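Local structure of histone H3.1,E3 ubiquitin-protein ligase HERC2 (Homo sapiens, 6WW4) at residues 5-10 / 20-25. The protein is an engineered fusion in which the HERC2 ZZ-type zinc finger, a histone reader module, is joined to the histone H3 tail that it binds. Residues are numbered along the deposited sequence; the frame is centred on the assembly and turned at random.
Sequences QTIHPG and PINGSR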
loop_
_atom_site.group_PDB
_atom_site.type_symbol
_atom_site.label_atom_id
_atom_site.label_comp_id
_atom_site.label_asym_id
_atom_site.label_seq_id
_atom_site.Cartn_x
_atom_site.Cartn_y
_atom_site.Cartn_z
ATOM N N GLN A 5 -2.918 15.451 2.217
ATOM C CA GLN A 5 -1.889 14.918 1.341
ATOM C C GLN A 5 -2.015 13.403 1.341
ATOM O O GLN A 5 -2.152 12.781 2.401
ATOM C CB GLN A 5 -0.492 15.353 1.790
ATOM N N THR A 6 -2.018 12.812 0.158
ATOM C CA THR A 6 -2.300 11.392 0.040
ATOM C C THR A 6 -1.235 10.659 -0.765
ATOM O O THR A 6 -1.392 9.462 -1.032
ATOM C CB THR A 6 -3.690 11.184 -0.570
ATOM O OG1 THR A 6 -3.731 11.815 -1.854
ATOM C CG2 THR A 6 -4.746 11.826 0.321
ATOM N N ILE A 7 -0.169 11.338 -1.141
ATOM C CA ILE A 7 0.955 10.709 -1.812
ATOM C C ILE A 7 1.930 10.212 -0.753
ATOM O O ILE A 7 2.166 10.887 0.257
ATOM C CB ILE A 7 1.628 11.693 -2.788
ATOM C CG1 ILE A 7 0.802 11.817 -4.060
ATOM C CG2 ILE A 7 3.050 11.247 -3.146
ATOM C CD1 ILE A 7 0.817 10.559 -4.899
ATOM N N HIS A 8 2.489 9.018 -0.975
ATOM C CA HIS A 8 3.451 8.404 -0.066
ATOM C C HIS A 8 4.825 8.387 -0.730
ATOM O O HIS A 8 5.150 7.444 -1.473
ATOM C CB HIS A 8 3.012 6.995 0.327
ATOM C CG HIS A 8 1.788 6.960 1.191
ATOM N ND1 HIS A 8 1.841 7.062 2.564
ATOM C CD2 HIS A 8 0.478 6.826 0.875
ATOM C CE1 HIS A 8 0.617 6.993 3.055
ATOM N NE2 HIS A 8 -0.227 6.844 2.051
ATOM N N PRO A 9 5.655 9.412 -0.499
ATOM C CA PRO A 9 6.943 9.523 -1.202
ATOM C C PRO A 9 7.788 8.272 -1.065
ATOM O O PRO A 9 7.921 7.706 0.021
ATOM C CB PRO A 9 7.611 10.717 -0.508
ATOM C CG PRO A 9 6.479 11.557 -0.043
ATOM C CD PRO A 9 5.343 10.619 0.286
ATOM N N GLY A 10 8.377 7.856 -2.184
ATOM C CA GLY A 10 9.266 6.710 -2.213
ATOM C C GLY A 10 8.601 5.349 -2.164
ATOM O O GLY A 10 9.311 4.344 -2.092
ATOM N N PRO A 20 4.284 7.378 -7.187
ATOM C CA PRO A 20 4.186 6.866 -5.815
ATOM C C PRO A 20 2.765 6.453 -5.496
ATOM O O PRO A 20 1.863 6.852 -6.233
ATOM C CB PRO A 20 4.622 8.065 -4.957
ATOM C CG PRO A 20 4.196 9.259 -5.774
ATOM C CD PRO A 20 4.407 8.848 -7.231
ATOM N N ILE A 21 2.568 5.676 -4.424
ATOM C CA ILE A 21 1.217 5.294 -4.020
ATOM C C ILE A 21 0.439 6.529 -3.601
ATOM O O ILE A 21 0.899 7.336 -2.781
ATOM C CB ILE A 21 1.250 4.253 -2.887
ATOM C CG1 ILE A 21 1.774 2.902 -3.400
ATOM C CG2 ILE A 21 -0.136 4.090 -2.283
ATOM C CD1 ILE A 21 1.730 1.783 -2.377
ATOM N N ASN A 22 -0.760 6.675 -4.157
ATOM C CA ASN A 22 -1.678 7.742 -3.794
ATOM C C ASN A 22 -2.875 7.148 -3.074
ATOM O O ASN A 22 -3.506 6.213 -3.577
ATOM C CB ASN A 22 -2.154 8.519 -5.016
ATOM C CG ASN A 22 -2.890 9.775 -4.628
ATOM O OD1 ASN A 22 -2.502 10.462 -3.683
ATOM N ND2 ASN A 22 -3.967 10.074 -5.330
ATOM N N GLY A 23 -3.194 7.698 -1.914
ATOM C CA GLY A 23 -4.239 7.150 -1.079
ATOM C C GLY A 23 -3.667 6.299 0.030
ATOM O O GLY A 23 -2.501 6.423 0.412
ATOM N N SER A 24 -4.500 5.404 0.549
ATOM C CA SER A 24 -4.050 4.595 1.668
ATOM C C SER A 24 -2.902 3.689 1.243
ATOM O O SER A 24 -2.918 3.086 0.166
ATOM C CB SER A 24 -5.199 3.765 2.232
ATOM O OG SER A 24 -6.132 4.589 2.904
ATOM N N ARG A 25 -1.899 3.603 2.102
ATOM C CA ARG A 25 -0.801 2.668 1.937
ATOM C C ARG A 25 -1.001 1.479 2.876
ATOM O O ARG A 25 -1.210 1.656 4.081
ATOM C CB ARG A 25 0.524 3.368 2.221
ATOM C CG ARG A 25 1.711 2.450 2.317
ATOM C CD ARG A 25 2.929 3.246 2.723
ATOM N NE ARG A 25 4.072 2.362 2.834
ATOM C CZ ARG A 25 5.221 2.693 3.404
ATOM N NH1 ARG A 25 5.373 3.900 3.931
ATOM N NH2 ARG A 25 6.210 1.807 3.444
HETATM O O HOH W 1 4.202 6.361 3.831
#
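H8 lies across the start of R25, its imidazole resting on the arginine's aliphatic chain. CB of H8 is 3.8 Å from I21 O. CG sits beside the backbone N (chi1 -68°), and this swings the ring over R25 CB, which packs 3.6 Å from the ring centroid, a CH-pi contact over the face. CD2 lies by G23 O, with the I21 methyl CG2 farther off; CE1 lies over R25 CB. At the tip, NE2 gives a weak, bent bond of 2.8 Å to G23 O, which lies in the ring plane. On the other nitrogen, ND1 hydrogen-bonds a water, which accepts a proton from R25 NH1. With alanine in place of H8, G23 O would probably lose this donor, R25 CB its ring cover and the water its histidine partner. Residues through T6 are H3 tail, joined in the construct to HERC2 sequence from I7 on. I7 and N22 form an antiparallel non-hydrogen-bonded pair between the short strands 7-8 and 21-22 of the ZZ finger. On the other face, I21 touches C13, a ligand of the Cys4 zinc. Within HERC2, H8 N donates to I21 O at 2.9 Å. G23 N donates to T6 O at 2.7 Å, linking HERC2 to H3 in this construct. T6 OG1 is hydrogen-bonded to R2 NH2, also in the H3 part. I7 CG2 presses tightly on P20 CG (3.5 Å). The extended R25 chain carries NE away to a salt bridge with D35.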